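Local coordinates for NADB-Rossmann Superfamily protein (Streptococcus agalactiae, PDB 3LEC) that binds zinc and probably methylates N1 of adenine 22 in tRNA, using a Rossmann-type domain, at residues L198-L202 and L216-I220; M4-L8 and I37-M42; I104-N109 and D131-W135. One frame throughout, in Å; residues are numbered along the deposited sequence.

In the fold
The three contacts follow one another along the chain in the order 2, 3, 1. Contact 2 lays the N-terminal loop on helix 34-41, at the surface of the Rossmann-like domain. Contact 3 joins two neighbouring helices, 101-110 and 129-138; its centre is about 10 Å from the centre of the chain. Contact 1 pairs the two C-terminal helices. None touches another. Contacts 1 and 2 are on opposite sides of the chain's centre, their centres about 43 Å apart. The nearest atoms of contacts 1 and 3 are about 9 Å apart. Contacts 1 and 2 lie away from the zinc site of Asp140 and His165. In contact 3 the Trp135 side chain is about 12 Å from the metal.

Contact 1 (L198-L202 and L216-I220)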
ATOM      1  N   LEU A 198      -0.940   2.133 -23.690  1.00 19.18           N
ATOM      2  CA  LEU A 198      -0.894   3.516 -24.073  1.00 19.65           C
ATOM      3  C   LEU A 198      -0.782   3.664 -25.595  1.00 18.80           C
ATOM      4  O   LEU A 198      -1.293   4.617 -26.175  1.00 18.51           O
ATOM      5  CB  LEU A 198       0.276   4.211 -23.380  1.00 19.96           C
ATOM      6  CG  LEU A 198       0.175   4.294 -21.843  1.00 21.39           C
ATOM      7  CD1 LEU A 198       1.505   4.746 -21.311  1.00 22.99           C
ATOM      8  CD2 LEU A 198      -0.926   5.238 -21.365  1.00 24.68           C
ATOM      9  N   THR A 199      -0.103   2.717 -26.226  1.00 19.32           N
ATOM     10  CA  THR A 199       0.068   2.777 -27.672  1.00 20.29           C
ATOM     11  C   THR A 199      -1.258   2.477 -28.405  1.00 20.46           C
ATOM     12  O   THR A 199      -1.588   3.136 -29.394  1.00 22.14           O
ATOM     13  CB  THR A 199       1.209   1.864 -28.136  1.00 20.26           C
ATOM     14  OG1 THR A 199       2.430   2.285 -27.490  1.00 19.19           O
ATOM     15  CG2 THR A 199       1.380   1.967 -29.668  1.00 21.44           C
ATOM     16  N   PHE A 200      -2.026   1.503 -27.908  1.00 21.21           N
ATOM     17  CA  PHE A 200      -3.402   1.303 -28.376  1.00 21.49           C
ATOM     18  C   PHE A 200      -4.251   2.567 -28.137  1.00 22.12           C
ATOM     19  O   PHE A 200      -5.032   2.970 -29.016  1.00 21.81           O
ATOM     20  CB  PHE A 200      -4.069   0.122 -27.650  1.00 21.88           C
ATOM     21  CG  PHE A 200      -3.821  -1.216 -28.272  1.00 21.96           C
ATOM     22  CD1 PHE A 200      -4.441  -1.575 -29.481  1.00 22.90           C
ATOM     23  CD2 PHE A 200      -3.043  -2.157 -27.623  1.00 23.52           C
ATOM     24  CE1 PHE A 200      -4.244  -2.854 -30.049  1.00 24.67           C
ATOM     25  CE2 PHE A 200      -2.836  -3.436 -28.192  1.00 24.68           C
ATOM     26  CZ  PHE A 200      -3.445  -3.776 -29.403  1.00 25.16           C
ATOM     27  N   ALA A 201      -4.130   3.156 -26.934  1.00 21.52           N
ATOM     28  CA  ALA A 201      -4.881   4.358 -26.549  1.00 22.28           C
ATOM     29  C   ALA A 201      -4.610   5.540 -27.499  1.00 21.81           C
ATOM     30  O   ALA A 201      -5.535   6.233 -27.929  1.00 22.50           O
ATOM     31  CB  ALA A 201      -4.532   4.754 -25.098  1.00 22.09           C
ATOM     32  N   LEU A 202      -3.344   5.758 -27.805  1.00 23.07           N
ATOM     33  CA  LEU A 202      -2.920   6.938 -28.567  1.00 23.95           C
ATOM     34  C   LEU A 202      -3.378   6.811 -30.005  1.00 24.89           C
ATOM     35  O   LEU A 202      -3.807   7.799 -30.595  1.00 24.15           O
ATOM     36  CB  LEU A 202      -1.397   7.122 -28.486  1.00 24.40           C
ATOM     37  CG  LEU A 202      -0.611   8.377 -28.953  1.00 26.36           C
ATOM     38  CD1 LEU A 202       0.055   8.205 -30.298  1.00 29.17           C
ATOM     39  CD2 LEU A 202      -1.329   9.725 -28.866  1.00 27.35           C
ATOM     40  N   LEU A 216      -0.779  11.401 -23.371  1.00 22.98           N
ATOM     41  CA  LEU A 216      -0.364  10.040 -23.710  1.00 22.62           C
ATOM     42  C   LEU A 216       1.063  10.012 -24.219  1.00 22.62           C
ATOM     43  O   LEU A 216       1.841   9.159 -23.817  1.00 22.32           O
ATOM     44  CB  LEU A 216      -1.308   9.419 -24.739  1.00 22.07           C
ATOM     45  CG  LEU A 216      -2.708   9.152 -24.208  1.00 23.66           C
ATOM     46  CD1 LEU A 216      -3.626   8.724 -25.335  1.00 24.90           C
ATOM     47  CD2 LEU A 216      -2.696   8.100 -23.077  1.00 25.07           C
ATOM     48  N   GLU A 217       1.406  10.947 -25.109  1.00 22.50           N
ATOM     49  CA  GLU A 217       2.769  11.052 -25.584  1.00 23.47           C
ATOM     50  C   GLU A 217       3.757  11.258 -24.428  1.00 22.39           C
ATOM     51  O   GLU A 217       4.852  10.699 -24.452  1.00 21.77           O
ATOM     52  CB  GLU A 217       2.893  12.202 -26.588  1.00 24.64           C
ATOM     53  CG  GLU A 217       2.083  12.012 -27.844  1.00 27.83           C
ATOM     54  CD  GLU A 217       2.784  11.181 -28.894  1.00 31.37           C
ATOM     55  OE1 GLU A 217       2.322  11.231 -30.059  1.00 33.44           O
ATOM     56  OE2 GLU A 217       3.782  10.490 -28.568  1.00 34.30           O
ATOM     57  N   ASP A 218       3.380  12.060 -23.435  1.00 23.13           N
ATOM     58  CA  ASP A 218       4.266  12.297 -22.285  1.00 23.40           C
ATOM     59  C   ASP A 218       4.532  10.998 -21.519  1.00 22.65           C
ATOM     60  O   ASP A 218       5.689  10.710 -21.167  1.00 22.72           O
ATOM     61  CB  ASP A 218       3.767  13.406 -21.346  1.00 24.71           C
ATOM     62  CG  ASP A 218       4.911  14.027 -20.531  1.00 27.68           C
ATOM     63  OD1 ASP A 218       4.930  13.874 -19.286  1.00 31.90           O
ATOM     64  OD2 ASP A 218       5.828  14.619 -21.151  1.00 31.13           O
ATOM     65  N   LYS A 219       3.484  10.195 -21.317  1.00 22.00           N
ATOM     66  CA  LYS A 219       3.624   8.922 -20.586  1.00 21.34           C
ATOM     67  C   LYS A 219       4.460   7.930 -21.390  1.00 20.54           C
ATOM     68  O   LYS A 219       5.331   7.257 -20.851  1.00 20.38           O
ATOM     69  CB  LYS A 219       2.244   8.332 -20.265  1.00 21.16           C
ATOM     70  CG  LYS A 219       1.384   9.224 -19.315  1.00 22.22           C
ATOM     71  CD  LYS A 219      -0.015   8.656 -19.049  1.00 23.60           C
ATOM     72  CE  LYS A 219      -0.791   9.542 -18.071  1.00 29.08           C
ATOM     73  NZ  LYS A 219      -2.262   9.306 -18.170  1.00 29.05           N
ATOM     74  N   ILE A 220       4.195   7.866 -22.688  1.00 20.83           N
ATOM     75  CA  ILE A 220       4.899   6.940 -23.571  1.00 20.73           C
ATOM     76  C   ILE A 220       6.394   7.209 -23.559  1.00 20.05           C
ATOM     77  O   ILE A 220       7.201   6.278 -23.430  1.00 19.16           O
ATOM     78  CB  ILE A 220       4.314   6.952 -25.021  1.00 21.25           C
ATOM     79  CG1 ILE A 220       2.991   6.164 -25.030  1.00 21.06           C
ATOM     80  CG2 ILE A 220       5.279   6.285 -25.992  1.00 21.81           C
ATOM     81  CD1 ILE A 220       1.960   6.614 -26.101  1.00 23.95           C
TER
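Leu198 and Ile220 meet in the tight part of this contact. The CB of Leu198 lies 3.7 Å from CG1 of Ile220. Ile220 starts off to the side of the other helix, but its CG1 branch reaches inward. Ile220 CD1 ends 3.8 Å from the carbonyl O of Leu198 and also packs against CB of Leu202.

The two methyls of Leu198 have different partners. Leu198 CD2 meets CD2 of Leu216 at 3.8 Å, while CD1 sits beside CB of Lys219. Leu216 sends its other methyl deeper. Leu216 CD1 lies 3.8 Å from CA of Leu202 and also packs on CB of Ala201 at 4.1 Å, so this branch rests on the backbone of the facing helix. The side chains of Leu202 and Leu216 lie alongside each other and point opposite ways. Leu202 CD2 is 4.1 Å from CB of Leu216.

The arrangement is an antiparallel helical hairpin. The segments 198-202 and 216-220 belong to helices 185-204 and 210-227, and their axes are 10.0 Å apart at an angle of 156°. The contact across them is apolar and made mainly by leucine and isoleucine. Leu198 also touches Ile223, which extends the apolar strip along helix 210-227.

The packing is looser at the margins, where the exposed Glu217 and Lys219 only border the apolar patch. The chain of Glu217 bends at chi2 and brings its carboxylate back over Leu202. Glu217 OE1 lies 3.8 Å from CD1 of Leu202, a carboxylate resting on a methyl. Lys219 gives only the base of its side chain to the contact. Beyond CG the chain is extended and carries NZ away from segment 198-202. Thr199 lies at the edge of the contact and turns away from it, with OG1 hydrogen-bonded to the carbonyl O of Leu195 one turn earlier.

Contact 2 (M4-L8 and I37-M42); sequences MDLQL and IFLLQM
Leu6 N gives its hydrogen to Gln41 OE1, at 2.8 Å with an N-H...O angle of 159°. The donor is tilted a little from the carbonyl plane, and the C=O...N angle is 118°. Gln41 OE1 takes the N-H of Leu6 but has no bond with its carbonyl. Leu6 O is 3.4 Å from Gln41 OE1, and both are acceptors. At the other end of the amide, NE2 points to Met4 O, but this bond is weak and strongly bent, and the position of Met4 O is less sure. Gln41 CG sits between the backbone N and the carbonyl carbon (chi1 83°), and the chain is extended beyond it. This carries the amide out to the loop.

Asp5 adds a carboxylate beside the amide. Asp5 OD1 lies 3.6 Å from Gln41 CD, with the two planes turned well apart. It touches the amide carbon and is not a hydrogen-bond partner of the glutamine.

The contact lays the loop before helix 10-16 against helix 34-41, which follows the first strand, 23-28, of the Rossmann-like sheet. His68 also touches Met4, Ile37 and Gln41.

Beyond the amide, toward Leu8, the packing is apolar. Leu6 divides its methyls: Leu6 CD2 meets CG2 of Ile37 at 3.8 Å, and CD1 meets CB of Phe38. Leu6 O lies 3.6 Å from Phe38 CD1, at the ring edge and near its plane. Leu8 CD1 comes obliquely to the same ring, 3.7 Å from Phe38 CD2. One face of the ring carries CG of Met42, a selenomethionine from its own segment.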
HETATM    1  N   MSE A   4      -4.485 -24.102  12.695  1.00 24.82           N
HETATM    2  CA  MSE A   4      -5.053 -22.762  12.505  1.00 25.25           C
HETATM    3  C   MSE A   4      -4.069 -21.747  11.905  1.00 24.23           C
HETATM    4  O   MSE A   4      -4.448 -20.611  11.635  1.00 23.55           O
HETATM    5  CB  MSE A   4      -5.659 -22.212  13.794  1.00 25.20           C
HETATM    6  CG  MSE A   4      -6.839 -23.013  14.336  1.00 28.67           C
HETATM    7 SE   MSE A   4      -8.390 -23.031  13.119  1.00 35.28          SE
HETATM    8  CE  MSE A   4      -8.876 -21.145  13.141  1.00 32.84           C
ATOM      9  N   ASP A   5      -2.826 -22.140  11.680  1.00 24.31           N
ATOM     10  CA  ASP A   5      -1.902 -21.239  10.978  1.00 25.36           C
ATOM     11  C   ASP A   5      -2.432 -20.947   9.572  1.00 25.17           C
ATOM     12  O   ASP A   5      -2.867 -21.853   8.858  1.00 25.09           O
ATOM     13  CB  ASP A   5      -0.496 -21.823  10.933  1.00 25.89           C
ATOM     14  CG  ASP A   5       0.207 -21.741  12.274  1.00 28.71           C
ATOM     15  OD1 ASP A   5      -0.292 -21.048  13.209  1.00 29.04           O
ATOM     16  OD2 ASP A   5       1.280 -22.357  12.386  1.00 31.36           O
ATOM     17  N   LEU A   6      -2.424 -19.678   9.188  1.00 25.54           N
ATOM     18  CA  LEU A   6      -2.875 -19.321   7.867  1.00 25.33           C
ATOM     19  C   LEU A   6      -1.710 -18.958   6.975  1.00 25.26           C
ATOM     20  O   LEU A   6      -0.651 -18.495   7.448  1.00 25.00           O
ATOM     21  CB  LEU A   6      -3.963 -18.241   7.892  1.00 26.43           C
ATOM     22  CG  LEU A   6      -3.839 -16.828   8.430  1.00 26.60           C
ATOM     23  CD1 LEU A   6      -2.994 -15.945   7.498  1.00 28.15           C
ATOM     24  CD2 LEU A   6      -5.253 -16.279   8.494  1.00 28.48           C
ATOM     25  N   GLN A   7      -1.909 -19.218   5.685  1.00 24.21           N
ATOM     26  CA  GLN A   7      -0.953 -18.904   4.650  1.00 24.39           C
ATOM     27  C   GLN A   7      -1.523 -17.717   3.903  1.00 22.89           C
ATOM     28  O   GLN A   7      -2.627 -17.793   3.336  1.00 23.13           O
ATOM     29  CB  GLN A   7      -0.752 -20.089   3.680  1.00 25.32           C
ATOM     30  CG  GLN A   7      -0.072 -21.327   4.301  1.00 28.28           C
ATOM     31  CD  GLN A   7       0.238 -22.465   3.303  1.00 30.98           C
ATOM     32  OE1 GLN A   7      -0.310 -22.531   2.198  1.00 34.05           O
ATOM     33  NE2 GLN A   7       1.107 -23.382   3.719  1.00 32.39           N
ATOM     34  N   LEU A   8      -0.782 -16.612   3.919  1.00 20.95           N
ATOM     35  CA  LEU A   8      -1.184 -15.380   3.232  1.00 20.70           C
ATOM     36  C   LEU A   8      -0.997 -15.482   1.723  1.00 19.95           C
ATOM     37  O   LEU A   8      -0.124 -16.209   1.239  1.00 19.89           O
ATOM     38  CB  LEU A   8      -0.376 -14.186   3.741  1.00 19.40           C
ATOM     39  CG  LEU A   8      -0.639 -13.721   5.193  1.00 19.97           C
ATOM     40  CD1 LEU A   8       0.345 -12.626   5.507  1.00 20.15           C
ATOM     41  CD2 LEU A   8      -2.069 -13.204   5.349  1.00 17.94           C
ATOM     42  N   ILE A  37      -3.850 -11.613  11.814  1.00 17.34           N
ATOM     43  CA  ILE A  37      -3.840 -12.984  12.350  1.00 16.90           C
ATOM     44  C   ILE A  37      -2.511 -13.686  12.065  1.00 17.47           C
ATOM     45  O   ILE A  37      -1.967 -14.357  12.931  1.00 18.05           O
ATOM     46  CB  ILE A  37      -5.055 -13.844  11.841  1.00 17.50           C
ATOM     47  CG1 ILE A  37      -6.353 -13.341  12.489  1.00 16.93           C
ATOM     48  CG2 ILE A  37      -4.866 -15.340  12.137  1.00 16.63           C
ATOM     49  CD1 ILE A  37      -7.600 -13.690  11.707  1.00 17.08           C
ATOM     50  N   PHE A  38      -2.005 -13.539  10.853  1.00 17.39           N
ATOM     51  CA  PHE A  38      -0.735 -14.148  10.508  1.00 17.61           C
ATOM     52  C   PHE A  38       0.348 -13.663  11.470  1.00 17.34           C
ATOM     53  O   PHE A  38       1.078 -14.466  12.061  1.00 18.38           O
ATOM     54  CB  PHE A  38      -0.309 -13.812   9.080  1.00 17.94           C
ATOM     55  CG  PHE A  38       1.063 -14.328   8.764  1.00 19.74           C
ATOM     56  CD1 PHE A  38       1.291 -15.706   8.668  1.00 22.46           C
ATOM     57  CD2 PHE A  38       2.143 -13.451   8.668  1.00 19.21           C
ATOM     58  CE1 PHE A  38       2.579 -16.212   8.431  1.00 22.67           C
ATOM     59  CE2 PHE A  38       3.443 -13.933   8.402  1.00 21.27           C
ATOM     60  CZ  PHE A  38       3.665 -15.307   8.291  1.00 22.35           C
ATOM     61  N   LEU A  39       0.408 -12.348  11.646  1.00 18.30           N
ATOM     62  CA  LEU A  39       1.509 -11.724  12.375  1.00 19.35           C
ATOM     63  C   LEU A  39       1.431 -12.083  13.846  1.00 20.35           C
ATOM     64  O   LEU A  39       2.473 -12.316  14.467  1.00 21.31           O
ATOM     65  CB  LEU A  39       1.487 -10.211  12.189  1.00 18.48           C
ATOM     66  CG  LEU A  39       1.859  -9.775  10.770  1.00 19.55           C
ATOM     67  CD1 LEU A  39       1.736  -8.264  10.666  1.00 18.84           C
ATOM     68  CD2 LEU A  39       3.293 -10.279  10.395  1.00 17.59           C
ATOM     69  N   LEU A  40       0.210 -12.119  14.392  1.00 20.73           N
ATOM     70  CA  LEU A  40       0.011 -12.476  15.803  1.00 22.31           C
ATOM     71  C   LEU A  40       0.157 -13.968  16.091  1.00 24.00           C
ATOM     72  O   LEU A  40       0.715 -14.343  17.128  1.00 25.04           O
ATOM     73  CB  LEU A  40      -1.335 -11.953  16.336  1.00 21.81           C
ATOM     74  CG  LEU A  40      -1.281 -10.572  17.006  1.00 22.99           C
ATOM     75  CD1 LEU A  40      -0.302 -10.563  18.204  1.00 23.29           C
ATOM     76  CD2 LEU A  40      -0.911  -9.443  16.021  1.00 24.36           C
ATOM     77  N   GLN A  41      -0.329 -14.824  15.188  1.00 25.04           N
ATOM     78  CA  GLN A  41      -0.209 -16.264  15.418  1.00 26.79           C
ATOM     79  C   GLN A  41       1.262 -16.696  15.393  1.00 27.68           C
ATOM     80  O   GLN A  41       1.629 -17.660  16.057  1.00 29.00           O
ATOM     81  CB  GLN A  41      -1.050 -17.076  14.429  1.00 26.62           C
ATOM     82  CG  GLN A  41      -0.387 -17.320  13.086  1.00 26.84           C
ATOM     83  CD  GLN A  41      -1.353 -17.826  11.998  1.00 27.83           C
ATOM     84  OE1 GLN A  41      -0.962 -17.986  10.845  1.00 29.28           O
ATOM     85  NE2 GLN A  41      -2.596 -18.074  12.367  1.00 29.36           N
HETATM   86  N   MSE A  42       2.107 -15.972  14.655  1.00 28.23           N
HETATM   87  CA  MSE A  42       3.522 -16.359  14.532  1.00 29.10           C
HETATM   88  C   MSE A  42       4.360 -15.678  15.616  1.00 28.97           C
HETATM   89  O   MSE A  42       5.571 -15.892  15.695  1.00 28.63           O
HETATM   90  CB  MSE A  42       4.096 -16.004  13.156  1.00 29.06           C
HETATM   91  CG  MSE A  42       3.331 -16.561  11.962  1.00 31.05           C
HETATM   92 SE   MSE A  42       3.460 -18.492  11.829  1.00 40.99          SE
HETATM   93  CE  MSE A  42       5.216 -18.567  10.924  1.00 37.22           C
TER

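Contact 3 (I104-N109 and D131-W135); sequences IADILN and DLRKW
Asn109 OD1 accepts a hydrogen bond from Trp135 NE1 at 2.8 Å. The bond is nearly straight (171°), and the oxygen lies in the indole plane at its edge. It is less regular at the acceptor, where the donor is tilted from the carbonyl plane. Amide and indole planes are almost perpendicular. Trp135 CG is anti to the backbone N (chi1 -176°), which lays the indole along helix 101-110.

One face of the indole rests on that helix. Leu108 CB makes a CH-pi contact, 4.0 Å from the centroid of the six-membered ring of Trp135, and Ala105 O lies over the same face near the rim. Ala105 CB packs against Trp135 CB at 3.7 Å. Leu132 CD1 lies near Ala105 and 3.8 Å from Ile104 CG2. Ile104 and Leu132 both also touch Pro125 of strand 120-125. Trp135 further meets the ring of Phe141.

The segment axes are 9.5 Å apart and 26° from parallel. Helix 101-110, strand 120-125 and helix 129-138 follow in turn, and such neighbouring helices packed along a parallel sheet are characteristic of the Rossmann-like fold.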
ATOM      1  N   ILE A 104      -5.713   5.903  -0.609  1.00 18.59           N
ATOM      2  CA  ILE A 104      -4.784   5.775   0.500  1.00 18.83           C
ATOM      3  C   ILE A 104      -4.286   7.151   0.933  1.00 19.45           C
ATOM      4  O   ILE A 104      -4.251   7.461   2.130  1.00 19.53           O
ATOM      5  CB  ILE A 104      -3.593   4.831   0.157  1.00 17.69           C
ATOM      6  CG1 ILE A 104      -4.094   3.390  -0.020  1.00 18.10           C
ATOM      7  CG2 ILE A 104      -2.525   4.844   1.267  1.00 19.38           C
ATOM      8  CD1 ILE A 104      -2.994   2.379  -0.434  1.00 14.54           C
ATOM      9  N   ALA A 105      -3.894   7.960  -0.044  1.00 19.60           N
ATOM     10  CA  ALA A 105      -3.357   9.289   0.266  1.00 20.82           C
ATOM     11  C   ALA A 105      -4.413  10.124   1.009  1.00 21.76           C
ATOM     12  O   ALA A 105      -4.096  10.855   1.962  1.00 21.10           O
ATOM     13  CB  ALA A 105      -2.884   9.978  -0.995  1.00 20.11           C
ATOM     14  N   ASP A 106      -5.665  10.000   0.576  1.00 22.70           N
ATOM     15  CA  ASP A 106      -6.778  10.694   1.232  1.00 24.94           C
ATOM     16  C   ASP A 106      -7.028  10.284   2.665  1.00 24.63           C
ATOM     17  O   ASP A 106      -7.343  11.136   3.497  1.00 24.95           O
ATOM     18  CB  ASP A 106      -8.075  10.536   0.440  1.00 25.45           C
ATOM     19  CG  ASP A 106      -8.124  11.431  -0.774  1.00 28.63           C
ATOM     20  OD1 ASP A 106      -7.230  12.298  -0.940  1.00 32.06           O
ATOM     21  OD2 ASP A 106      -9.074  11.280  -1.563  1.00 31.23           O
ATOM     22  N   ILE A 107      -6.973   8.981   2.933  1.00 24.19           N
ATOM     23  CA  ILE A 107      -7.153   8.451   4.285  1.00 24.11           C
ATOM     24  C   ILE A 107      -6.014   8.979   5.172  1.00 24.54           C
ATOM     25  O   ILE A 107      -6.233   9.397   6.306  1.00 23.94           O
ATOM     26  CB  ILE A 107      -7.183   6.906   4.275  1.00 24.22           C
ATOM     27  CG1 ILE A 107      -8.425   6.399   3.538  1.00 23.84           C
ATOM     28  CG2 ILE A 107      -7.053   6.313   5.702  1.00 25.05           C
ATOM     29  CD1 ILE A 107      -8.391   4.910   3.232  1.00 25.02           C
ATOM     30  N   LEU A 108      -4.803   8.980   4.624  1.00 24.02           N
ATOM     31  CA  LEU A 108      -3.642   9.501   5.345  1.00 24.15           C
ATOM     32  C   LEU A 108      -3.754  11.007   5.607  1.00 24.49           C
ATOM     33  O   LEU A 108      -3.466  11.475   6.717  1.00 24.49           O
ATOM     34  CB  LEU A 108      -2.360   9.187   4.583  1.00 24.14           C
ATOM     35  CG  LEU A 108      -1.940   7.720   4.582  1.00 23.50           C
ATOM     36  CD1 LEU A 108      -0.745   7.527   3.644  1.00 24.25           C
ATOM     37  CD2 LEU A 108      -1.650   7.207   6.008  1.00 23.80           C
ATOM     38  N   ASN A 109      -4.155  11.757   4.581  1.00 25.36           N
ATOM     39  CA  ASN A 109      -4.274  13.219   4.676  1.00 25.54           C
ATOM     40  C   ASN A 109      -5.348  13.644   5.682  1.00 25.99           C
ATOM     41  O   ASN A 109      -5.102  14.512   6.507  1.00 25.75           O
ATOM     42  CB  ASN A 109      -4.526  13.852   3.307  1.00 25.19           C
ATOM     43  CG  ASN A 109      -4.217  15.358   3.281  1.00 26.67           C
ATOM     44  OD1 ASN A 109      -3.063  15.768   3.282  1.00 27.51           O
ATOM     45  ND2 ASN A 109      -5.255  16.172   3.232  1.00 27.09           N
ATOM     46  N   ASP A 131       0.292   9.195  -7.472  1.00 21.30           N
ATOM     47  CA  ASP A 131      -0.433  10.127  -6.617  1.00 21.32           C
ATOM     48  C   ASP A 131      -0.130   9.922  -5.129  1.00 20.71           C
ATOM     49  O   ASP A 131      -0.060  10.875  -4.361  1.00 19.83           O
ATOM     50  CB  ASP A 131      -1.936  10.022  -6.855  1.00 21.64           C
ATOM     51  CG  ASP A 131      -2.354  10.592  -8.201  1.00 24.88           C
ATOM     52  OD1 ASP A 131      -1.647  11.473  -8.735  1.00 27.45           O
ATOM     53  OD2 ASP A 131      -3.415  10.169  -8.719  1.00 27.36           O
ATOM     54  N   LEU A 132       0.047   8.672  -4.734  1.00 20.73           N
ATOM     55  CA  LEU A 132       0.415   8.350  -3.356  1.00 19.96           C
ATOM     56  C   LEU A 132       1.860   8.819  -3.093  1.00 19.19           C
ATOM     57  O   LEU A 132       2.132   9.438  -2.077  1.00 17.76           O
ATOM     58  CB  LEU A 132       0.251   6.862  -3.068  1.00 19.61           C
ATOM     59  CG  LEU A 132       0.686   6.332  -1.692  1.00 20.33           C
ATOM     60  CD1 LEU A 132      -0.031   7.048  -0.541  1.00 17.84           C
ATOM     61  CD2 LEU A 132       0.496   4.826  -1.597  1.00 21.35           C
ATOM     62  N   ARG A 133       2.775   8.515  -4.010  1.00 18.45           N
ATOM     63  CA  ARG A 133       4.137   9.026  -3.885  1.00 19.21           C
ATOM     64  C   ARG A 133       4.164  10.564  -3.765  1.00 19.56           C
ATOM     65  O   ARG A 133       4.941  11.107  -2.974  1.00 19.72           O
ATOM     66  CB  ARG A 133       5.035   8.549  -5.038  1.00 18.46           C
ATOM     67  CG  ARG A 133       5.347   7.059  -4.952  1.00 18.85           C
ATOM     68  CD  ARG A 133       6.557   6.647  -5.813  1.00 17.51           C
ATOM     69  NE  ARG A 133       6.600   5.191  -5.878  1.00 15.80           N
ATOM     70  CZ  ARG A 133       5.934   4.451  -6.777  1.00 16.14           C
ATOM     71  NH1 ARG A 133       5.212   5.028  -7.736  1.00 18.72           N
ATOM     72  NH2 ARG A 133       6.010   3.137  -6.718  1.00 18.13           N
ATOM     73  N   LYS A 134       3.316  11.254  -4.526  1.00 19.76           N
ATOM     74  CA  LYS A 134       3.304  12.720  -4.492  1.00 20.57           C
ATOM     75  C   LYS A 134       2.884  13.228  -3.131  1.00 20.07           C
ATOM     76  O   LYS A 134       3.454  14.189  -2.619  1.00 20.37           O
ATOM     77  CB  LYS A 134       2.368  13.309  -5.538  1.00 21.27           C
ATOM     78  CG  LYS A 134       2.870  13.242  -6.966  1.00 24.60           C
ATOM     79  CD  LYS A 134       1.749  13.657  -7.923  1.00 28.36           C
ATOM     80  CE  LYS A 134       2.261  13.861  -9.341  1.00 31.83           C
ATOM     81  NZ  LYS A 134       1.203  14.463 -10.216  1.00 33.43           N
ATOM     82  N   TRP A 135       1.908  12.554  -2.544  1.00 19.83           N
ATOM     83  CA  TRP A 135       1.412  12.934  -1.240  1.00 19.83           C
ATOM     84  C   TRP A 135       2.470  12.665  -0.181  1.00 19.34           C
ATOM     85  O   TRP A 135       2.672  13.496   0.687  1.00 19.35           O
ATOM     86  CB  TRP A 135       0.119  12.216  -0.891  1.00 21.21           C
ATOM     87  CG  TRP A 135      -0.415  12.708   0.434  1.00 20.47           C
ATOM     88  CD1 TRP A 135      -1.323  13.707   0.625  1.00 20.74           C
ATOM     89  CD2 TRP A 135      -0.041  12.238   1.740  1.00 21.92           C
ATOM     90  NE1 TRP A 135      -1.534  13.890   1.975  1.00 21.80           N
ATOM     91  CE2 TRP A 135      -0.767  12.997   2.678  1.00 20.03           C
ATOM     92  CE3 TRP A 135       0.814  11.226   2.205  1.00 20.08           C
ATOM     93  CZ2 TRP A 135      -0.664  12.786   4.069  1.00 20.08           C
ATOM     94  CZ3 TRP A 135       0.937  11.037   3.598  1.00 23.49           C
ATOM     95  CH2 TRP A 135       0.193  11.823   4.510  1.00 20.99           C
TER